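Local coordinates for glucoamylase (Thermoanaerobacterium thermosaccharolyticum, PDB 1LF6), which hydrolyses 1,4-alpha-linked glucose units from the non-reducing ends of glucan chains, probably releasing beta-D-glucose, at residues N44-K49 with E309-K314; A70-I75 with L153-H158; S145-K150 with D237-S242; P401-Y406 with D673-V678. All coordinates share one frame; numbering follows the deposited sequence.

Contact 1: residues N44-K49 with E309-K314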
loop_
_atom_site.group_PDB
_atom_site.type_symbol
_atom_site.label_atom_id
_atom_site.label_comp_id
_atom_site.label_asym_id
_atom_site.label_seq_id
_atom_site.Cartn_x
_atom_site.Cartn_y
_atom_site.Cartn_z
ATOM N N ASN A 44 5.650 13.415 9.094
ATOM C CA ASN A 44 6.511 12.447 9.760
ATOM C C ASN A 44 6.495 12.629 11.284
ATOM O O ASN A 44 7.523 12.878 11.917
ATOM C CB ASN A 44 7.938 12.550 9.193
ATOM C CG ASN A 44 8.936 11.674 9.931
ATOM O OD1 ASN A 44 8.618 10.572 10.371
ATOM N ND2 ASN A 44 10.161 12.162 10.055
ATOM N N ASN A 45 5.301 12.528 11.856
ATOM C CA ASN A 45 5.105 12.632 13.300
ATOM C C ASN A 45 3.766 11.989 13.640
ATOM O O ASN A 45 2.963 11.721 12.747
ATOM C CB ASN A 45 5.146 14.097 13.784
ATOM C CG ASN A 45 4.016 14.955 13.222
ATOM O OD1 ASN A 45 4.250 15.855 12.421
ATOM N ND2 ASN A 45 2.792 14.690 13.657
ATOM N N TYR A 46 3.524 11.744 14.922
ATOM C CA TYR A 46 2.284 11.105 15.348
ATOM C C TYR A 46 1.137 12.057 15.664
ATOM O O TYR A 46 -0.005 11.628 15.838
ATOM C CB TYR A 46 2.557 10.196 16.552
ATOM C CG TYR A 46 3.476 9.037 16.219
ATOM C CD1 TYR A 46 4.819 9.046 16.601
ATOM C CD2 TYR A 46 3.009 7.951 15.481
ATOM C CE1 TYR A 46 5.674 7.995 16.252
ATOM C CE2 TYR A 46 3.851 6.902 15.126
ATOM C CZ TYR A 46 5.177 6.926 15.511
ATOM O OH TYR A 46 6.000 5.880 15.158
ATOM N N VAL A 47 1.436 13.351 15.714
ATOM C CA VAL A 47 0.428 14.361 16.007
ATOM C C VAL A 47 -0.546 14.551 14.845
ATOM O O VAL A 47 -1.761 14.453 15.024
ATOM C CB VAL A 47 1.086 15.725 16.327
ATOM C CG1 VAL A 47 0.020 16.732 16.742
ATOM C CG2 VAL A 47 2.128 15.558 17.430
ATOM N N SER A 48 -0.012 14.826 13.658
ATOM C CA SER A 48 -0.838 15.038 12.472
ATOM C C SER A 48 -1.332 13.700 11.934
ATOM O O SER A 48 -0.627 13.030 11.176
ATOM C CB SER A 48 -0.031 15.765 11.394
ATOM O OG SER A 48 -0.833 16.026 10.249
ATOM N N LYS A 49 -2.544 13.321 12.330
ATOM C CA LYS A 49 -3.128 12.056 11.911
ATOM C C LYS A 49 -3.936 12.148 10.620
ATOM O O LYS A 49 -5.131 11.861 10.597
ATOM C CB LYS A 49 -3.996 11.487 13.038
ATOM C CG LYS A 49 -3.260 11.308 14.365
ATOM C CD LYS A 49 -4.067 10.430 15.315
ATOM C CE LYS A 49 -3.575 10.530 16.750
ATOM N NZ LYS A 49 -2.103 10.471 16.897
ATOM N N GLU A 309 2.537 3.413 8.701
ATOM C CA GLU A 309 2.249 2.994 10.067
ATOM C C GLU A 309 1.056 3.781 10.603
ATOM O O GLU A 309 0.912 4.963 10.302
ATOM C CB GLU A 309 3.463 3.257 10.969
ATOM C CG GLU A 309 3.226 3.005 12.456
ATOM C CD GLU A 309 4.414 3.396 13.328
ATOM O OE1 GLU A 309 4.971 4.493 13.116
ATOM O OE2 GLU A 309 4.779 2.615 14.229
ATOM N N ASP A 310 0.191 3.135 11.378
ATOM C CA ASP A 310 -0.920 3.870 11.958
ATOM C C ASP A 310 -0.267 4.734 13.029
ATOM O O ASP A 310 0.773 4.365 13.580
ATOM C CB ASP A 310 -1.953 2.942 12.600
ATOM C CG ASP A 310 -3.156 3.712 13.156
ATOM O OD1 ASP A 310 -3.776 4.484 12.390
ATOM O OD2 ASP A 310 -3.471 3.549 14.352
ATOM N N LYS A 311 -0.857 5.888 13.319
ATOM C CA LYS A 311 -0.267 6.773 14.311
ATOM C C LYS A 311 -0.836 6.600 15.716
ATOM O O LYS A 311 -0.386 7.251 16.657
ATOM C CB LYS A 311 -0.389 8.220 13.832
ATOM C CG LYS A 311 0.401 8.453 12.550
ATOM C CD LYS A 311 0.298 9.872 12.022
ATOM C CE LYS A 311 1.186 10.037 10.788
ATOM N NZ LYS A 311 1.242 11.423 10.261
ATOM N N THR A 312 -1.811 5.707 15.855
ATOM C CA THR A 312 -2.417 5.436 17.152
ATOM C C THR A 312 -1.956 4.050 17.602
ATOM O O THR A 312 -1.492 3.871 18.726
ATOM C CB THR A 312 -3.950 5.486 17.066
ATOM O OG1 THR A 312 -4.350 6.741 16.504
ATOM C CG2 THR A 312 -4.572 5.346 18.457
ATOM N N ASN A 313 -2.089 3.068 16.716
ATOM C CA ASN A 313 -1.639 1.710 17.010
ATOM C C ASN A 313 -0.269 1.589 16.359
ATOM O O ASN A 313 -0.145 1.118 15.225
ATOM C CB ASN A 313 -2.598 0.675 16.410
ATOM C CG ASN A 313 -3.776 0.374 17.318
ATOM O OD1 ASN A 313 -3.643 -0.343 18.311
ATOM N ND2 ASN A 313 -4.933 0.929 16.988
ATOM N N LYS A 314 0.758 2.043 17.073
ATOM C CA LYS A 314 2.119 2.011 16.552
ATOM C C LYS A 314 2.601 0.596 16.263
ATOM O O LYS A 314 2.310 -0.337 17.005
ATOM C CB LYS A 314 3.071 2.707 17.531
ATOM C CG LYS A 314 2.757 4.184 17.751
ATOM C CD LYS A 314 3.754 4.827 18.697
ATOM C CE LYS A 314 3.424 6.292 18.932
ATOM N NZ LYS A 314 4.352 6.913 19.916
#
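Y46 and K311 mark where the two backbones come nearest, their CA atoms 5.1 Å apart, and neither N44-K49 nor E309-K314 forms helix or strand there. This is a loop-to-loop contact between domains: N44-K49 joins strands 39-42 and 51-55 of the N-terminal beta-sandwich, while E309-K314 belongs to the long connection between helices 296-306 and 342-355 on the side of the (alpha/alpha) barrel. An Asx motif shapes the second loop, D310 OD2 accepting from the backbone N of N313. The Y46 ring rests against this loop. Stretched out beyond CG, K314 runs over one ring face with CE 3.6 Å from the Y46 ring centroid, and its NZ adds a cation-pi contact. At the end of the ring, Y46 OH donates to E309 OE1 at 2.7 Å, on the syn side of a carboxylate turned 61° from the ring, while OE2 forms a salt bridge with R363. A leucine in place of Y46 would probably leave E309 OE1 without this donor and K314 without an aromatic face. K311 reaches back through an extended chain: K311 NZ donates to S48 O at 2.6 Å and, weakly, to N45 O, with T42 OG1 and A43 O as further partners. K49 slides past it the other way and bends at its last torsion (chi4 -45°), which brings K49 NZ to 2.6 Å from Y46 O.

Contact 2: residues A70-I75 with L153-H158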
loop_
_atom_site.group_PDB
_atom_site.type_symbol
_atom_site.label_atom_id
_atom_site.label_comp_id
_atom_site.label_asym_id
_atom_site.label_seq_id
_atom_site.Cartn_x
_atom_site.Cartn_y
_atom_site.Cartn_z
ATOM N N ALA A 70 -10.517 5.855 5.584
ATOM C CA ALA A 70 -10.556 6.760 4.447
ATOM C C ALA A 70 -11.817 7.598 4.614
ATOM O O ALA A 70 -12.870 7.082 4.984
ATOM C CB ALA A 70 -10.606 5.975 3.148
ATOM N N ASP A 71 -11.706 8.892 4.347
ATOM C CA ASP A 71 -12.833 9.800 4.503
ATOM C C ASP A 71 -13.120 10.568 3.231
ATOM O O ASP A 71 -14.159 11.214 3.107
ATOM C CB ASP A 71 -12.536 10.801 5.617
ATOM C CG ASP A 71 -12.288 10.136 6.945
ATOM O OD1 ASP A 71 -11.188 10.321 7.506
ATOM O OD2 ASP A 71 -13.193 9.428 7.432
ATOM N N VAL A 72 -12.192 10.496 2.285
ATOM C CA VAL A 72 -12.323 11.218 1.032
ATOM C C VAL A 72 -12.076 10.320 -0.174
ATOM O O VAL A 72 -11.214 9.445 -0.141
ATOM C CB VAL A 72 -11.315 12.390 0.995
ATOM C CG1 VAL A 72 -11.447 13.161 -0.306
ATOM C CG2 VAL A 72 -11.538 13.300 2.195
ATOM N N LYS A 73 -12.836 10.537 -1.241
ATOM C CA LYS A 73 -12.661 9.744 -2.447
ATOM C C LYS A 73 -11.779 10.532 -3.408
ATOM O O LYS A 73 -10.836 9.990 -3.989
ATOM C CB LYS A 73 -14.022 9.447 -3.080
ATOM C CG LYS A 73 -13.984 8.482 -4.261
ATOM C CD LYS A 73 -13.892 9.208 -5.589
ATOM C CE LYS A 73 -14.031 8.238 -6.757
ATOM N NZ LYS A 73 -14.084 8.942 -8.069
ATOM N N GLU A 74 -12.083 11.821 -3.554
ATOM C CA GLU A 74 -11.331 12.699 -4.439
ATOM C C GLU A 74 -11.550 14.182 -4.167
ATOM O O GLU A 74 -12.506 14.580 -3.505
ATOM C CB GLU A 74 -11.711 12.465 -5.898
ATOM C CG GLU A 74 -11.216 11.191 -6.521
ATOM C CD GLU A 74 -11.397 11.223 -8.023
ATOM O OE1 GLU A 74 -12.532 11.504 -8.468
ATOM O OE2 GLU A 74 -10.409 10.975 -8.755
ATOM N N ILE A 75 -10.638 14.983 -4.707
ATOM C CA ILE A 75 -10.685 16.440 -4.629
ATOM C C ILE A 75 -10.037 16.845 -5.946
ATOM O O ILE A 75 -8.814 16.776 -6.091
ATOM C CB ILE A 75 -9.846 17.006 -3.466
ATOM C CG1 ILE A 75 -10.345 16.455 -2.131
ATOM C CG2 ILE A 75 -9.960 18.528 -3.451
ATOM C CD1 ILE A 75 -9.514 16.898 -0.932
ATOM N N LEU A 153 -14.024 23.519 -8.043
ATOM C CA LEU A 153 -13.430 22.487 -7.207
ATOM C C LEU A 153 -14.529 21.528 -6.765
ATOM O O LEU A 153 -15.561 21.958 -6.246
ATOM C CB LEU A 153 -12.773 23.124 -5.978
ATOM C CG LEU A 153 -12.026 22.197 -5.012
ATOM C CD1 LEU A 153 -10.850 21.563 -5.735
ATOM C CD2 LEU A 153 -11.542 22.986 -3.802
ATOM N N ALA A 154 -14.309 20.232 -6.974
ATOM C CA ALA A 154 -15.287 19.215 -6.592
ATOM C C ALA A 154 -14.704 18.297 -5.526
ATOM O O ALA A 154 -13.781 17.528 -5.789
ATOM C CB ALA A 154 -15.708 18.403 -7.811
ATOM N N TYR A 155 -15.248 18.399 -4.319
ATOM C CA TYR A 155 -14.810 17.599 -3.185
ATOM C C TYR A 155 -15.810 16.473 -2.939
ATOM O O TYR A 155 -16.992 16.730 -2.725
ATOM C CB TYR A 155 -14.707 18.489 -1.942
ATOM C CG TYR A 155 -14.579 17.743 -0.633
ATOM C CD1 TYR A 155 -13.572 16.800 -0.440
ATOM C CD2 TYR A 155 -15.464 17.988 0.420
ATOM C CE1 TYR A 155 -13.445 16.120 0.769
ATOM C CE2 TYR A 155 -15.343 17.315 1.632
ATOM C CZ TYR A 155 -14.332 16.382 1.799
ATOM O OH TYR A 155 -14.204 15.720 2.997
ATOM N N ASP A 156 -15.337 15.228 -2.964
ATOM C CA ASP A 156 -16.220 14.087 -2.738
ATOM C C ASP A 156 -15.918 13.374 -1.424
ATOM O O ASP A 156 -15.011 12.547 -1.345
ATOM C CB ASP A 156 -16.108 13.088 -3.887
ATOM C CG ASP A 156 -17.103 11.954 -3.765
ATOM O OD1 ASP A 156 -17.109 11.080 -4.649
ATOM O OD2 ASP A 156 -17.884 11.935 -2.788
ATOM N N PRO A 157 -16.682 13.683 -0.371
ATOM C CA PRO A 157 -16.431 13.026 0.909
ATOM C C PRO A 157 -17.029 11.626 1.012
ATOM O O PRO A 157 -18.171 11.392 0.606
ATOM C CB PRO A 157 -17.053 13.991 1.909
ATOM C CG PRO A 157 -18.239 14.501 1.163
ATOM C CD PRO A 157 -17.683 14.756 -0.224
ATOM N N HIS A 158 -16.233 10.700 1.539
ATOM C CA HIS A 158 -16.658 9.321 1.770
ATOM C C HIS A 158 -16.244 9.031 3.201
ATOM O O HIS A 158 -15.427 8.147 3.455
ATOM C CB HIS A 158 -15.940 8.349 0.835
ATOM C CG HIS A 158 -16.519 8.295 -0.542
ATOM N ND1 HIS A 158 -16.336 7.218 -1.380
ATOM C CD2 HIS A 158 -17.265 9.189 -1.233
ATOM C CE1 HIS A 158 -16.943 7.449 -2.530
ATOM N NE2 HIS A 158 -17.514 8.640 -2.467
#
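K73 lies beside H158, both side chains pointing the same way, and it can be followed atom by atom. Its CB sits over the middle of one imidazole face, 3.5 Å from the H158 ring centroid and nearly on the normal, a CH-pi contact. CG stays over the same ring, 3.6 Å from H158 CE1. A bend at chi2 (-94°) then takes the chain off the imidazole, and K73 CD passes 3.8 Å from D156 OD1. At the tip, NZ turns to its own neighbour and forms a salt bridge to E74 OE1, whose hydrogen bond is weak. The ring beneath K73 is fixed by other partners: H158 NE2 bonds to D30 OD2 and only weakly to D156 OD1, and W32 stacks edge-to-face on it. Two carboxylates so close to NE2 would probably favour a protonated imidazole.

Strands 70-80 and 150-157 are antiparallel neighbours inside the seven-stranded sheet of the N-terminal beta-sandwich. The first turns a corner at K73, with V72-P157 before it and I75-Y155 after it as non-hydrogen-bonded pairs. Straight bonds survive there, K73 N to D156 O and D156 N to E74 O, both 3.0 Å. H158 N, by contrast, approaches D71 O from above the carbonyl plane.

V72, I75 and Y155 share the face turned to L248 of strand 243-251 in the opposing sheet. The tyrosine ring meets them with its edge: Y155 CD1 is 3.7 Å from I75 CG1, and Y155 CE1 lies equally near V72 CG2. Its hydroxyl continues to T188 OG1.

Contact 3: residues S145-K150 with D237-S242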
loop_
_atom_site.group_PDB
_atom_site.type_symbol
_atom_site.label_atom_id
_atom_site.label_comp_id
_atom_site.label_asym_id
_atom_site.label_seq_id
_atom_site.Cartn_x
_atom_site.Cartn_y
_atom_site.Cartn_z
ATOM N N SER A 145 -7.477 34.172 -22.832
ATOM C CA SER A 145 -7.294 34.875 -21.570
ATOM C C SER A 145 -7.872 34.100 -20.393
ATOM O O SER A 145 -8.758 33.261 -20.564
ATOM C CB SER A 145 -7.949 36.254 -21.653
ATOM O OG SER A 145 -7.899 36.936 -20.412
ATOM N N ILE A 146 -7.365 34.387 -19.198
ATOM C CA ILE A 146 -7.832 33.716 -17.995
ATOM C C ILE A 146 -9.297 34.051 -17.732
ATOM O O ILE A 146 -10.055 33.205 -17.254
ATOM C CB ILE A 146 -6.978 34.114 -16.761
ATOM C CG1 ILE A 146 -7.427 33.315 -15.533
ATOM C CG2 ILE A 146 -7.091 35.609 -16.500
ATOM C CD1 ILE A 146 -6.600 33.579 -14.287
ATOM N N HIS A 147 -9.697 35.279 -18.052
ATOM C CA HIS A 147 -11.077 35.704 -17.839
ATOM C C HIS A 147 -12.044 34.940 -18.733
ATOM O O HIS A 147 -13.257 35.088 -18.613
ATOM C CB HIS A 147 -11.230 37.209 -18.090
ATOM C CG HIS A 147 -10.448 38.062 -17.142
ATOM N ND1 HIS A 147 -9.073 38.136 -17.169
ATOM C CD2 HIS A 147 -10.849 38.861 -16.124
ATOM C CE1 HIS A 147 -8.658 38.942 -16.207
ATOM N NE2 HIS A 147 -9.716 39.395 -15.559
ATOM N N ASP A 148 -11.503 34.122 -19.628
ATOM C CA ASP A 148 -12.334 33.336 -20.532
ATOM C C ASP A 148 -12.593 31.945 -19.962
ATOM O O ASP A 148 -13.225 31.109 -20.608
ATOM C CB ASP A 148 -11.660 33.206 -21.898
ATOM C CG ASP A 148 -11.437 34.547 -22.567
ATOM O OD1 ASP A 148 -12.418 35.308 -22.726
ATOM O OD2 ASP A 148 -10.280 34.842 -22.942
ATOM N N TYR A 149 -12.112 31.707 -18.745
ATOM C CA TYR A 149 -12.275 30.408 -18.111
ATOM C C TYR A 149 -12.913 30.470 -16.728
ATOM O O TYR A 149 -12.883 31.499 -16.052
ATOM C CB TYR A 149 -10.911 29.715 -18.006
ATOM C CG TYR A 149 -10.261 29.435 -19.342
ATOM C CD1 TYR A 149 -10.729 28.410 -20.164
ATOM C CD2 TYR A 149 -9.190 30.205 -19.795
ATOM C CE1 TYR A 149 -10.146 28.158 -21.405
ATOM C CE2 TYR A 149 -8.601 29.962 -21.036
ATOM C CZ TYR A 149 -9.082 28.938 -21.834
ATOM O OH TYR A 149 -8.502 28.683 -23.056
ATOM N N LYS A 150 -13.502 29.350 -16.324
ATOM C CA LYS A 150 -14.125 29.227 -15.013
ATOM C C LYS A 150 -13.480 28.013 -14.357
ATOM O O LYS A 150 -13.275 26.988 -15.006
ATOM C CB LYS A 150 -15.637 29.006 -15.135
ATOM C CG LYS A 150 -16.453 30.241 -15.496
ATOM C CD LYS A 150 -16.237 30.667 -16.939
ATOM C CE LYS A 150 -17.168 31.818 -17.307
ATOM N NZ LYS A 150 -16.883 32.366 -18.662
ATOM N N ASP A 237 -12.825 32.141 -7.558
ATOM C CA ASP A 237 -12.855 33.468 -8.168
ATOM C C ASP A 237 -11.477 33.757 -8.764
ATOM O O ASP A 237 -10.590 34.262 -8.074
ATOM C CB ASP A 237 -13.191 34.529 -7.116
ATOM C CG ASP A 237 -13.539 35.876 -7.733
ATOM O OD1 ASP A 237 -12.919 36.248 -8.754
ATOM O OD2 ASP A 237 -14.425 36.568 -7.191
ATOM N N LEU A 238 -11.303 33.430 -10.040
ATOM C CA LEU A 238 -10.033 33.647 -10.718
ATOM C C LEU A 238 -9.649 35.120 -10.797
ATOM O O LEU A 238 -8.481 35.472 -10.621
ATOM C CB LEU A 238 -10.074 33.056 -12.129
ATOM C CG LEU A 238 -10.096 31.529 -12.236
ATOM C CD1 LEU A 238 -10.210 31.118 -13.698
ATOM C CD2 LEU A 238 -8.831 30.951 -11.613
ATOM N N THR A 239 -10.627 35.981 -11.057
ATOM C CA THR A 239 -10.355 37.406 -11.158
ATOM C C THR A 239 -9.785 37.946 -9.850
ATOM O O THR A 239 -9.192 39.022 -9.825
ATOM C CB THR A 239 -11.626 38.201 -11.523
ATOM O OG1 THR A 239 -12.532 38.207 -10.414
ATOM C CG2 THR A 239 -12.309 37.571 -12.731
ATOM N N LYS A 240 -9.959 37.200 -8.765
ATOM C CA LYS A 240 -9.436 37.627 -7.472
ATOM C C LYS A 240 -7.987 37.175 -7.285
ATOM O O LYS A 240 -7.188 37.862 -6.640
ATOM C CB LYS A 240 -10.311 37.093 -6.338
ATOM C CG LYS A 240 -9.843 37.551 -4.968
ATOM C CD LYS A 240 -11.007 37.808 -4.024
ATOM C CE LYS A 240 -11.782 36.542 -3.719
ATOM N NZ LYS A 240 -12.915 36.824 -2.794
ATOM N N ASN A 241 -7.660 36.013 -7.847
ATOM C CA ASN A 241 -6.305 35.462 -7.785
ATOM C C ASN A 241 -6.266 34.113 -8.498
ATOM O O ASN A 241 -7.066 33.224 -8.204
ATOM C CB ASN A 241 -5.840 35.281 -6.335
ATOM C CG ASN A 241 -4.324 35.329 -6.203
ATOM O OD1 ASN A 241 -3.597 34.815 -7.055
ATOM N ND2 ASN A 241 -3.841 35.944 -5.129
ATOM N N SER A 242 -5.338 33.968 -9.440
ATOM C CA SER A 242 -5.207 32.721 -10.186
ATOM C C SER A 242 -4.471 31.668 -9.355
ATOM O O SER A 242 -4.425 30.498 -9.723
ATOM C CB SER A 242 -4.456 32.967 -11.497
ATOM O OG SER A 242 -3.152 33.462 -11.251
#
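Van der Waals contacts, mainly apolar and made chiefly by I146 and L238, hold S145-K150 and D237-S242 together. I146 CG1 lies opposite the backbone N (chi1 -176°), which sends the long branch of the side chain into the other loop. CG1 itself is 4.0 Å from L238 CD1, and beyond it I146 CD1 presses on S242 CB at 3.6 Å. The same leucine methyl, L238 CD1, also rests 3.6 Å from the carbonyl oxygen Y149 O. At the exposed margin H147 crosses T239 at about a right angle, with H147 CD2 and T239 CG2 3.9 Å apart.

Both loops connect the two sheets of the beta-sandwich. The first leads from strand 132-141 to strand 150-157, the second from strand 230-236 to strand 243-251, so each joins a strand of the ten-stranded sheet to one of the seven-stranded sheet at the same end of the sandwich. F139 of strand 132-141 packs against both I146 and L238.

The hydrogen bonding is local, with none passing from loop to loop. In the first, residues 146-148 make a 3-10 turn, with Y149 N bonded to I146 O, and D148 OD2 accepts from S145 N through its anti lone pair. In the second, T239 OG1 donates to D237 OD1 at 2.6 Å, using the syn lone pair, and K240 N bonds to D237 O. Flanking bonds tie the loops to their surroundings: Y149 OH reaches E143 O, S242 pairs through its backbone with F139, and K150 NZ meets D81 O.

Contact 4: residues P401-Y406 with D673-V678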
loop_
_atom_site.group_PDB
_atom_site.type_symbol
_atom_site.label_atom_id
_atom_site.label_comp_id
_atom_site.label_asym_id
_atom_site.label_seq_id
_atom_site.Cartn_x
_atom_site.Cartn_y
_atom_site.Cartn_z
ATOM N N PRO A 401 7.429 -13.710 12.870
ATOM C CA PRO A 401 7.693 -12.878 14.044
ATOM C C PRO A 401 8.820 -13.448 14.912
ATOM O O PRO A 401 9.536 -12.695 15.579
ATOM C CB PRO A 401 6.336 -12.826 14.752
ATOM C CG PRO A 401 5.585 -14.011 14.194
ATOM C CD PRO A 401 6.000 -14.047 12.765
ATOM N N ILE A 402 8.986 -14.770 14.894
ATOM C CA ILE A 402 10.050 -15.398 15.671
ATOM C C ILE A 402 11.391 -15.057 15.036
ATOM O O ILE A 402 12.348 -14.723 15.729
ATOM C CB ILE A 402 9.943 -16.944 15.698
ATOM C CG1 ILE A 402 8.617 -17.386 16.316
ATOM C CG2 ILE A 402 11.121 -17.515 16.488
ATOM C CD1 ILE A 402 8.394 -18.895 16.255
ATOM N N ILE A 403 11.449 -15.155 13.711
ATOM C CA ILE A 403 12.671 -14.860 12.977
ATOM C C ILE A 403 13.077 -13.404 13.205
ATOM O O ILE A 403 14.260 -13.103 13.359
ATOM C CB ILE A 403 12.486 -15.131 11.462
ATOM C CG1 ILE A 403 12.095 -16.602 11.250
ATOM C CG2 ILE A 403 13.775 -14.817 10.700
ATOM C CD1 ILE A 403 11.751 -16.950 9.819
ATOM N N LEU A 404 12.091 -12.509 13.238
ATOM C CA LEU A 404 12.351 -11.090 13.461
ATOM C C LEU A 404 12.857 -10.871 14.897
ATOM O O LEU A 404 13.750 -10.067 15.127
ATOM C CB LEU A 404 11.074 -10.274 13.229
ATOM C CG LEU A 404 11.179 -8.748 13.339
ATOM C CD1 LEU A 404 12.215 -8.221 12.376
ATOM C CD2 LEU A 404 9.811 -8.122 13.043
ATOM N N SER A 405 12.276 -11.586 15.856
ATOM C CA SER A 405 12.695 -11.467 17.243
ATOM C C SER A 405 14.176 -11.815 17.347
ATOM O O SER A 405 14.930 -11.197 18.101
ATOM C CB SER A 405 11.879 -12.407 18.132
ATOM O OG SER A 405 10.543 -11.957 18.247
ATOM N N TYR A 406 14.590 -12.810 16.573
ATOM C CA TYR A 406 15.975 -13.240 16.569
ATOM C C TYR A 406 16.910 -12.182 15.984
ATOM O O TYR A 406 17.945 -11.870 16.566
ATOM C CB TYR A 406 16.122 -14.545 15.783
ATOM C CG TYR A 406 17.547 -14.837 15.389
ATOM C CD1 TYR A 406 18.003 -14.560 14.100
ATOM C CD2 TYR A 406 18.461 -15.322 16.323
ATOM C CE1 TYR A 406 19.329 -14.751 13.753
ATOM C CE2 TYR A 406 19.793 -15.516 15.988
ATOM C CZ TYR A 406 20.219 -15.224 14.704
ATOM O OH TYR A 406 21.543 -15.373 14.385
ATOM N N ASP A 673 18.967 -9.886 4.739
ATOM C CA ASP A 673 17.900 -10.289 5.655
ATOM C C ASP A 673 17.835 -11.786 5.990
ATOM O O ASP A 673 16.858 -12.245 6.586
ATOM C CB ASP A 673 16.536 -9.812 5.133
ATOM C CG ASP A 673 16.142 -10.462 3.811
ATOM O OD1 ASP A 673 16.972 -11.171 3.205
ATOM O OD2 ASP A 673 14.996 -10.242 3.380
ATOM N N MET A 674 18.864 -12.546 5.628
ATOM C CA MET A 674 18.869 -13.977 5.930
ATOM C C MET A 674 19.396 -14.238 7.341
ATOM O O MET A 674 20.463 -13.755 7.711
ATOM C CB MET A 674 19.720 -14.745 4.907
ATOM C CG MET A 674 19.856 -16.243 5.206
ATOM S SD MET A 674 20.687 -17.145 3.896
ATOM C CE MET A 674 22.372 -16.461 4.029
ATOM N N PRO A 675 18.636 -14.984 8.155
ATOM C CA PRO A 675 19.073 -15.286 9.522
ATOM C C PRO A 675 20.283 -16.226 9.477
ATOM O O PRO A 675 20.179 -17.368 9.035
ATOM C CB PRO A 675 17.830 -15.921 10.144
ATOM C CG PRO A 675 17.161 -16.593 8.955
ATOM C CD PRO A 675 17.301 -15.549 7.877
ATOM N N ASP A 676 21.430 -15.732 9.931
ATOM C CA ASP A 676 22.673 -16.496 9.883
ATOM C C ASP A 676 22.689 -17.882 10.518
ATOM O O ASP A 676 23.308 -18.796 9.975
ATOM C CB ASP A 676 23.831 -15.672 10.463
ATOM C CG ASP A 676 23.501 -15.079 11.807
ATOM O OD1 ASP A 676 24.435 -14.825 12.598
ATOM O OD2 ASP A 676 22.303 -14.859 12.071
ATOM N N ILE A 677 22.026 -18.058 11.652
ATOM C CA ILE A 677 22.045 -19.367 12.292
ATOM C C ILE A 677 21.331 -20.423 11.466
ATOM O O ILE A 677 21.678 -21.600 11.529
ATOM C CB ILE A 677 21.449 -19.323 13.714
ATOM C CG1 ILE A 677 19.973 -19.679 13.725
ATOM C CG2 ILE A 677 21.546 -17.952 14.241
ATOM C CD1 ILE A 677 19.370 -19.621 15.121
ATOM N N VAL A 678 20.340 -20.011 10.684
ATOM C CA VAL A 678 19.625 -20.960 9.846
ATOM C C VAL A 678 20.562 -21.360 8.712
ATOM O O VAL A 678 20.763 -22.546 8.441
ATOM C CB VAL A 678 18.356 -20.339 9.234
ATOM C CG1 VAL A 678 17.671 -21.363 8.339
ATOM C CG2 VAL A 678 17.421 -19.865 10.336
#
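Just over one turn before Y406, the residue that meets P675 and D676 across this contact, P401 O is gripped by two donors. S405 N approaches it at 3.0 Å and S405 OG at 2.9 Å, from opposite faces of the carbonyl plane, so the serine hydroxyl is spent inside its own helix. I403 and Y406 face the other segment. I403 CG2 touches P675 CG at 4.2 Å, a loose apolar contact, and the Y406 ring continues past the same proline, with Y406 CE1 4.1 Å from P675 CB. With CG trans to the backbone N (chi1 163°), the tyrosine is carried out toward D676. There Y406 OH is modelled 2.5 Å from D676 OD2, which lies at the ring edge in its plane; the hydroxyl is placed too close to I677, so the details of this bond are doubtful. Y460 of helix 445-464 packs edge-to-face with Y406 and also touches I677. Replacing Y406 by an alanine would probably open a gap between P675 and Y460 and leave D676 without its phenolic partner. P675 occupies the N-cap position of helix 676-682, and D673 before it forms a salt bridge with R541. The contact thus docks the start of the C-terminal helix on helix 395-407, part of the (alpha/alpha) barrel of helical hairpins found in glycoside hydrolase family 15.

Overall arrangement
Contacts 2 and 3 belong to the same sandwich: strand 150-157 starts in contact 3 and carries on into contact 2, with centres 24 Å apart. Contact 2 is buried and relies on backbone bonds between strands; contact 3, at the far tip, is partly exposed, has no hydrogen bond across it and is joined chiefly by apolar touches. Contact 1 encloses both along the chain and lies nearest the centre of the molecule, where the domains meet and lysines and a carboxylate do much of the joining. Contact 4 comes later in sequence, buried among the barrel helices on the opposite side of the chain's centre from contacts 2 and 3, about 61 Å from contact 3 between centres, and pairs apolar packing with one tyrosine-aspartate meeting.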